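Local coordinates for Cag38821 (Sulfolobus islandicus rod-shaped virus 1, PDB 2X48), which is of unknown function but probably binds DNA through a helix-turn-helix domain that follows a small beta-hairpin, at residues S22-L27 and N39-S44; Y32-I37 and K47-L52. All blocks are in the same frame, centred on the assembly; numbering follows the deposited sequence.

Interaction 1 of 2, residues S22-L27 and N39-S44; sequences SVAHEL and NALGVS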
ATOM      1  N   SER A  22       6.282   0.678  -1.741  1.00 45.34           N
ATOM      2  CA  SER A  22       6.099   0.825  -3.181  1.00 45.31           C
ATOM      3  C   SER A  22       4.634   0.791  -3.601  1.00 42.66           C
ATOM      4  O   SER A  22       4.208   1.617  -4.406  1.00 42.49           O
ATOM      5  CB  SER A  22       6.872  -0.246  -3.931  1.00 48.31           C
ATOM      6  OG  SER A  22       8.238   0.102  -4.036  1.00 51.98           O
ATOM      7  N   VAL A  23       3.864  -0.148  -3.054  1.00 41.51           N
ATOM      8  CA  VAL A  23       2.432  -0.227  -3.358  1.00 39.73           C
ATOM      9  C   VAL A  23       1.700   1.012  -2.830  1.00 38.00           C
ATOM     10  O   VAL A  23       0.855   1.587  -3.517  1.00 37.15           O
ATOM     11  CB  VAL A  23       1.795  -1.494  -2.773  1.00 40.00           C
ATOM     12  CG1 VAL A  23       0.271  -1.473  -2.955  1.00 39.21           C
ATOM     13  CG2 VAL A  23       2.384  -2.726  -3.441  1.00 42.60           C
ATOM     14  N   ALA A  24       2.048   1.428  -1.616  1.00 38.28           N
ATOM     15  CA  ALA A  24       1.477   2.618  -1.015  1.00 37.52           C
ATOM     16  C   ALA A  24       1.661   3.785  -1.960  1.00 38.18           C
ATOM     17  O   ALA A  24       0.704   4.506  -2.244  1.00 37.05           O
ATOM     18  CB  ALA A  24       2.138   2.910   0.328  1.00 39.07           C
ATOM     19  N   HIS A  25       2.889   3.960  -2.449  1.00 41.06           N
ATOM     20  CA  HIS A  25       3.212   5.051  -3.397  1.00 43.23           C
ATOM     21  C   HIS A  25       2.358   4.990  -4.657  1.00 42.74           C
ATOM     22  O   HIS A  25       1.884   6.031  -5.119  1.00 43.52           O
ATOM     23  CB  HIS A  25       4.693   5.044  -3.817  1.00 46.77           C
ATOM     24  CG  HIS A  25       5.642   5.495  -2.747  1.00 50.53           C
ATOM     25  ND1 HIS A  25       7.003   5.278  -2.824  1.00 55.31           N
ATOM     26  CD2 HIS A  25       5.430   6.140  -1.573  1.00 51.53           C
ATOM     27  CE1 HIS A  25       7.588   5.781  -1.751  1.00 57.84           C
ATOM     28  NE2 HIS A  25       6.656   6.309  -0.976  1.00 55.55           N
ATOM     29  N   GLU A  26       2.178   3.792  -5.218  1.00 42.79           N
ATOM     30  CA  GLU A  26       1.354   3.632  -6.429  1.00 43.57           C
ATOM     31  C   GLU A  26      -0.103   3.978  -6.168  1.00 41.02           C
ATOM     32  O   GLU A  26      -0.752   4.626  -6.984  1.00 42.35           O
ATOM     33  CB  GLU A  26       1.435   2.215  -7.017  1.00 45.38           C
ATOM     34  CG  GLU A  26       2.530   2.026  -8.076  1.00 50.65           C
ATOM     35  CD  GLU A  26       2.136   1.095  -9.231  1.00 55.78           C
ATOM     36  OE1 GLU A  26       3.072   0.593  -9.891  1.00 61.44           O
ATOM     37  OE2 GLU A  26       0.921   0.871  -9.497  1.00 54.55           O
ATOM     38  N   LEU A  27      -0.627   3.532  -5.043  1.00 38.65           N
ATOM     39  CA  LEU A  27      -2.047   3.719  -4.780  1.00 37.53           C
ATOM     40  C   LEU A  27      -2.350   5.200  -4.529  1.00 37.01           C
ATOM     41  O   LEU A  27      -3.394   5.712  -4.950  1.00 37.40           O
ATOM     42  CB  LEU A  27      -2.501   2.828  -3.620  1.00 36.31           C
ATOM     43  CG  LEU A  27      -2.397   1.325  -3.889  1.00 37.49           C
ATOM     44  CD1 LEU A  27      -2.680   0.528  -2.610  1.00 37.17           C
ATOM     45  CD2 LEU A  27      -3.337   0.879  -5.018  1.00 38.36           C
ATOM     46  N   ASN A  39      -6.321  -0.001   4.615  1.00 59.14           N
ATOM     47  CA  ASN A  39      -7.128  -1.214   4.525  1.00 63.41           C
ATOM     48  C   ASN A  39      -6.623  -2.160   3.451  1.00 61.07           C
ATOM     49  O   ASN A  39      -6.647  -3.373   3.642  1.00 64.79           O
ATOM     50  CB  ASN A  39      -8.609  -0.890   4.296  1.00 66.85           C
ATOM     51  CG  ASN A  39      -9.330  -0.569   5.590  1.00 73.32           C
ATOM     52  OD1 ASN A  39      -9.372   0.588   6.010  1.00 73.79           O
ATOM     53  ND2 ASN A  39      -9.872  -1.601   6.253  1.00 80.80           N
ATOM     54  N   ALA A  40      -6.169  -1.610   2.329  1.00 56.00           N
ATOM     55  CA  ALA A  40      -5.690  -2.430   1.218  1.00 54.66           C
ATOM     56  C   ALA A  40      -4.429  -3.229   1.579  1.00 54.90           C
ATOM     57  O   ALA A  40      -4.266  -4.362   1.121  1.00 56.77           O
ATOM     58  CB  ALA A  40      -5.435  -1.567  -0.007  1.00 50.75           C
ATOM     59  N   LEU A  41      -3.567  -2.633   2.406  1.00 54.05           N
ATOM     60  CA  LEU A  41      -2.258  -3.199   2.759  1.00 55.16           C
ATOM     61  C   LEU A  41      -2.235  -3.908   4.125  1.00 60.29           C
ATOM     62  O   LEU A  41      -1.293  -4.649   4.434  1.00 62.87           O
ATOM     63  CB  LEU A  41      -1.187  -2.093   2.762  1.00 52.86           C
ATOM     64  CG  LEU A  41      -0.960  -1.264   1.491  1.00 49.37           C
ATOM     65  CD1 LEU A  41       0.241  -0.359   1.661  1.00 49.56           C
ATOM     66  CD2 LEU A  41      -0.771  -2.146   0.287  1.00 49.45           C
ATOM     67  N   GLY A  42      -3.250  -3.671   4.950  1.00 62.99           N
ATOM     68  CA  GLY A  42      -3.328  -4.310   6.260  1.00 69.52           C
ATOM     69  C   GLY A  42      -2.414  -3.681   7.292  1.00 71.05           C
ATOM     70  O   GLY A  42      -1.947  -4.353   8.218  1.00 76.75           O
ATOM     71  N   VAL A  43      -2.169  -2.384   7.130  1.00 67.00           N
ATOM     72  CA  VAL A  43      -1.415  -1.594   8.098  1.00 69.23           C
ATOM     73  C   VAL A  43      -2.283  -0.448   8.624  1.00 69.67           C
ATOM     74  O   VAL A  43      -3.444  -0.302   8.232  1.00 68.48           O
ATOM     75  CB  VAL A  43      -0.107  -1.037   7.486  1.00 66.01           C
ATOM     76  CG1 VAL A  43       0.778  -2.177   7.015  1.00 67.02           C
ATOM     77  CG2 VAL A  43      -0.405  -0.067   6.348  1.00 60.01           C
ATOM     78  N   SER A  44      -1.718   0.344   9.532  1.00 72.56           N
ATOM     79  CA  SER A  44      -2.415   1.495  10.096  1.00 73.99           C
ATOM     80  C   SER A  44      -2.241   2.721   9.208  1.00 68.20           C
ATOM     81  O   SER A  44      -1.378   2.758   8.335  1.00 64.31           O
ATOM     82  CB  SER A  44      -1.904   1.799  11.504  1.00 81.19           C
ATOM     83  OG  SER A  44      -0.561   2.237  11.476  1.00 80.76           O
TER
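Leu41 carries most of this contact, running its side chain from the last turn of helix 34-41 against Val23 and Ala24 of helix 17-29. The two segments bury 149 Å² between them, all of it by apolar packing. The two methyls of Leu41 divide the work. CD2 lies 3.5 Å from CG1 of Val23, and the two side chains run by each other, pointing opposite ways. CD1, with CG set anti to the carbonyl carbon (chi1 -57°) and the chain then extended (chi2 -173°), continues forward to the next residue of the facing helix, where it is 4.0 Å from the CB of Ala24. The same methyl also comes near the helix backbone, with Leu41 CD1 4.1 Å from Ala24 N. One turn further along, Leu27 adds a looser pair of contacts through a single methyl: its CD1 is 4.3 Å from Ala40 CB and 4.4 Å from Leu41 CD2.

Polar bonds lie at the edge of the patch: Leu41 O accepts a hydrogen bond from Lys3 NZ, and Glu26 OE2 is hydrogen-bonded to Tyr12 OH. Both bonds lead to the hairpin, whose Ile5, Val7 and Tyr12 also touch Leu41, Leu27 and Val23.

Past Leu41 the chain leaves helical geometry at Gly42, whose positive phi (77°) turns it toward Val43 and Ser44. Ser44 is the N-cap of helix 45-52, its OG making a weak hydrogen bond to Lys47 N. A short helix, a glycine turn and a capped second helix, with a leucine before the glycine packed onto a preceding helix, make up the three-helix core of a helix-turn-helix domain.

Interaction 2 of 2, residues Y32-I37 and K47-L52; sequences YTVQQI and KVRRYL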
ATOM      1  N   TYR A  32      -5.977   7.093  -4.199  1.00 37.50           N
ATOM      2  CA  TYR A  32      -6.598   6.418  -3.068  1.00 36.78           C
ATOM      3  C   TYR A  32      -6.286   7.223  -1.805  1.00 36.32           C
ATOM      4  O   TYR A  32      -5.230   7.821  -1.703  1.00 36.30           O
ATOM      5  CB  TYR A  32      -6.109   4.962  -2.964  1.00 36.45           C
ATOM      6  CG  TYR A  32      -6.727   4.068  -4.013  1.00 37.83           C
ATOM      7  CD1 TYR A  32      -6.104   3.869  -5.236  1.00 40.10           C
ATOM      8  CD2 TYR A  32      -7.953   3.463  -3.806  1.00 40.49           C
ATOM      9  CE1 TYR A  32      -6.680   3.071  -6.225  1.00 42.86           C
ATOM     10  CE2 TYR A  32      -8.539   2.658  -4.789  1.00 43.73           C
ATOM     11  CZ  TYR A  32      -7.894   2.465  -5.992  1.00 44.78           C
ATOM     12  OH  TYR A  32      -8.450   1.670  -6.976  1.00 49.71           O
ATOM     13  N   THR A  33      -7.218   7.261  -0.860  1.00 36.91           N
ATOM     14  CA  THR A  33      -7.009   7.972   0.389  1.00 37.63           C
ATOM     15  C   THR A  33      -6.112   7.155   1.307  1.00 37.57           C
ATOM     16  O   THR A  33      -5.880   5.979   1.058  1.00 36.65           O
ATOM     17  CB  THR A  33      -8.334   8.211   1.094  1.00 40.03           C
ATOM     18  OG1 THR A  33      -8.931   6.948   1.427  1.00 40.93           O
ATOM     19  CG2 THR A  33      -9.279   9.019   0.197  1.00 40.73           C
ATOM     20  N   VAL A  34      -5.616   7.782   2.367  1.00 39.57           N
ATOM     21  CA  VAL A  34      -4.794   7.110   3.375  1.00 40.59           C
ATOM     22  C   VAL A  34      -5.589   5.998   4.072  1.00 42.06           C
ATOM     23  O   VAL A  34      -5.064   4.914   4.349  1.00 41.78           O
ATOM     24  CB  VAL A  34      -4.290   8.119   4.422  1.00 44.21           C
ATOM     25  CG1 VAL A  34      -3.591   7.415   5.571  1.00 47.05           C
ATOM     26  CG2 VAL A  34      -3.350   9.125   3.770  1.00 44.08           C
ATOM     27  N   GLN A  35      -6.855   6.277   4.361  1.00 44.37           N
ATOM     28  CA  GLN A  35      -7.756   5.276   4.942  1.00 46.98           C
ATOM     29  C   GLN A  35      -7.806   4.046   4.029  1.00 44.10           C
ATOM     30  O   GLN A  35      -7.672   2.911   4.492  1.00 45.62           O
ATOM     31  CB  GLN A  35      -9.150   5.890   5.188  1.00 50.42           C
ATOM     32  CG  GLN A  35     -10.319   4.908   5.415  1.00 55.82           C
ATOM     33  CD  GLN A  35     -10.239   4.138   6.735  1.00 64.34           C
ATOM     34  OE1 GLN A  35     -11.142   4.242   7.581  1.00 70.85           O
ATOM     35  NE2 GLN A  35      -9.166   3.339   6.911  1.00 65.05           N
ATOM     36  N   GLN A  36      -7.957   4.292   2.731  1.00 53.58           N
ATOM     37  CA  GLN A  36      -8.108   3.233   1.744  1.00 52.87           C
ATOM     38  C   GLN A  36      -6.806   2.468   1.497  1.00 49.79           C
ATOM     39  O   GLN A  36      -6.839   1.277   1.208  1.00 50.70           O
ATOM     40  CB  GLN A  36      -8.645   3.806   0.422  1.00 52.25           C
ATOM     41  CG  GLN A  36     -10.138   4.179   0.449  1.00 57.16           C
ATOM     42  CD  GLN A  36     -10.563   5.110  -0.683  1.00 57.37           C
ATOM     43  OE1 GLN A  36      -9.764   5.495  -1.528  1.00 54.07           O
ATOM     44  NE2 GLN A  36     -11.829   5.473  -0.696  1.00 62.59           N
ATOM     45  N   ILE A  37      -5.665   3.144   1.589  1.00 47.27           N
ATOM     46  CA  ILE A  37      -4.365   2.474   1.433  1.00 45.86           C
ATOM     47  C   ILE A  37      -4.091   1.555   2.627  1.00 48.34           C
ATOM     48  O   ILE A  37      -3.581   0.454   2.460  1.00 48.84           O
ATOM     49  CB  ILE A  37      -3.200   3.487   1.234  1.00 44.51           C
ATOM     50  CG1 ILE A  37      -3.343   4.181  -0.119  1.00 43.33           C
ATOM     51  CG2 ILE A  37      -1.857   2.777   1.273  1.00 44.95           C
ATOM     52  CD1 ILE A  37      -2.459   5.381  -0.296  1.00 43.74           C
ATOM     53  N   LYS A  47       1.332   4.227   9.643  1.00 72.52           N
ATOM     54  CA  LYS A  47       2.337   3.583   8.790  1.00 70.96           C
ATOM     55  C   LYS A  47       2.267   4.115   7.354  1.00 65.18           C
ATOM     56  O   LYS A  47       3.290   4.441   6.751  1.00 66.05           O
ATOM     57  CB  LYS A  47       2.146   2.063   8.784  1.00 71.09           C
ATOM     58  CG  LYS A  47       2.741   1.342   9.977  1.00 78.45           C
ATOM     59  CD  LYS A  47       4.245   1.160   9.826  1.00 82.09           C
ATOM     60  CE  LYS A  47       4.815   0.319  10.949  1.00 90.76           C
ATOM     61  NZ  LYS A  47       6.305   0.279  10.922  1.00 96.84           N
ATOM     62  N   VAL A  48       1.051   4.203   6.820  1.00 60.69           N
ATOM     63  CA  VAL A  48       0.836   4.720   5.469  1.00 56.21           C
ATOM     64  C   VAL A  48       1.313   6.170   5.336  1.00 57.57           C
ATOM     65  O   VAL A  48       1.922   6.519   4.337  1.00 57.04           O
ATOM     66  CB  VAL A  48      -0.646   4.632   5.031  1.00 52.82           C
ATOM     67  CG1 VAL A  48      -0.823   5.227   3.634  1.00 49.52           C
ATOM     68  CG2 VAL A  48      -1.152   3.183   5.076  1.00 52.68           C
ATOM     69  N   ARG A  49       1.053   7.012   6.335  1.00 60.48           N
ATOM     70  CA  ARG A  49       1.532   8.395   6.302  1.00 63.09           C
ATOM     71  C   ARG A  49       3.061   8.423   6.247  1.00 67.49           C
ATOM     72  O   ARG A  49       3.629   9.163   5.449  1.00 68.74           O
ATOM     73  CB  ARG A  49       0.987   9.217   7.485  1.00 66.67           C
ATOM     74  CG  ARG A  49      -0.539   9.419   7.448  1.00 64.02           C
ATOM     75  CD  ARG A  49      -1.035  10.628   8.234  1.00 68.06           C
ATOM     76  NE  ARG A  49      -0.577  10.651   9.628  1.00 74.36           N
ATOM     77  CZ  ARG A  49      -1.138   9.984  10.642  1.00 77.54           C
ATOM     78  NH1 ARG A  49      -0.627  10.089  11.865  1.00 84.34           N
ATOM     79  NH2 ARG A  49      -2.199   9.205  10.444  1.00 75.41           N
ATOM     80  N   ARG A  50       3.717   7.601   7.069  1.00 71.04           N
ATOM     81  CA  ARG A  50       5.178   7.429   7.006  1.00 76.43           C
ATOM     82  C   ARG A  50       5.628   7.002   5.619  1.00 74.09           C
ATOM     83  O   ARG A  50       6.632   7.488   5.106  1.00 78.64           O
ATOM     84  CB  ARG A  50       5.653   6.344   7.971  1.00 80.39           C
ATOM     85  CG  ARG A  50       5.569   6.671   9.433  1.00 85.97           C
ATOM     86  CD  ARG A  50       5.780   5.392  10.265  1.00 90.74           C
ATOM     87  NE  ARG A  50       6.348   5.637  11.595  1.00100.41           N
ATOM     88  CZ  ARG A  50       6.543   4.690  12.514  1.00106.56           C
ATOM     89  NH1 ARG A  50       6.207   3.422  12.256  1.00103.75           N
ATOM     90  NH2 ARG A  50       7.072   5.006  13.698  1.00115.50           N
ATOM     91  N   TYR A  51       4.903   6.058   5.035  1.00 68.36           N
ATOM     92  CA  TYR A  51       5.277   5.522   3.732  1.00 66.86           C
ATOM     93  C   TYR A  51       5.238   6.593   2.657  1.00 66.45           C
ATOM     94  O   TYR A  51       6.140   6.670   1.831  1.00 70.16           O
ATOM     95  CB  TYR A  51       4.356   4.368   3.324  1.00 61.44           C
ATOM     96  CG  TYR A  51       4.475   3.092   4.139  1.00 62.90           C
ATOM     97  CD1 TYR A  51       5.542   2.871   5.014  1.00 69.09           C
ATOM     98  CD2 TYR A  51       3.529   2.080   3.994  1.00 59.34           C
ATOM     99  CE1 TYR A  51       5.641   1.694   5.735  1.00 71.43           C
ATOM    100  CE2 TYR A  51       3.620   0.901   4.706  1.00 61.74           C
ATOM    101  CZ  TYR A  51       4.678   0.713   5.578  1.00 67.68           C
ATOM    102  OH  TYR A  51       4.770  -0.462   6.283  1.00 71.08           O
ATOM    103  N   LEU A  52       4.207   7.429   2.686  1.00 63.25           N
ATOM    104  CA  LEU A  52       3.988   8.426   1.641  1.00 63.12           C
ATOM    105  C   LEU A  52       4.918   9.626   1.743  1.00 69.83           C
ATOM    106  O   LEU A  52       4.996  10.415   0.806  1.00 71.86           O
ATOM    107  CB  LEU A  52       2.528   8.897   1.634  1.00 58.53           C
ATOM    108  CG  LEU A  52       1.479   7.806   1.409  1.00 53.33           C
ATOM    109  CD1 LEU A  52       0.109   8.422   1.327  1.00 50.93           C
ATOM    110  CD2 LEU A  52       1.782   7.007   0.161  1.00 52.48           C
TER
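The helix-turn-helix unit closes here, where Val34 and Ile37 of helix 34-41 pack on Val48, Arg49 and Leu52 of helix 45-52, which in this motif is normally the recognition helix. The interface is aliphatic and buries 249 Å². At its centre is Val48, whose CG1, anti to its own backbone N (chi1 178°), sits between Ile37 and Val34. On one flank it meets CG2 of Ile37 at 3.6 Å, the two side chains crossing at a slant; on the other it meets CG1 of Val34 at 4.0 Å, where the valines pass in opposite directions.

Val34 uses both branches. Its CG1 also touches the aliphatic stem of Arg49, 4.1 Å from Arg49 CG, while the arginine chain bends further out and carries its guanidinium away from the valine. Its CG2 faces Leu52, with 4.3 Å to Leu52 CD1, and that same leucine methyl is 4.3 Å from Ile37 CD1. Val34 lies at the margin, whereas Ile37 and Val48 are buried, Ile37 continuing inward onto Leu27 of helix 17-29 and Val48 resting on Val43 of the turn. Arg49 is exposed and close to the like-charged Arg46, consistent with a basic surface that could face DNA.

A capping box closes the start of helix 34-41, just before Val34. Thr33 OG1 accepts from Gln36 N at 3.1 Å. In return Thr33 N gives its hydrogen to Gln36 OE1 at 3.2 Å, nearly straight at 170° but approaching from above the amide, 48° out of its carbonyl plane.

Helix 34-41 serves both interactions, its C-terminal end in interaction 1 and its N-terminal turn in interaction 2. Interaction 1 lies at the middle of the chain and is mostly buried; interaction 2, about 6 Å away between centres, runs from core to surface. Both are aliphatic, but the outer one includes an arginine stem and buries more area, while the inner one is flanked by the hairpin. Interaction 1 ties helix 17-29 to helix 34-41 and interaction 2 ties helix 34-41 to helix 45-52. The triangle is closed by His25 NE2, hydrogen-bonded to Tyr51 O, and by Leu52 CD2 packed against Ala24 O, while Leu27 O probably receives Tyr32 N.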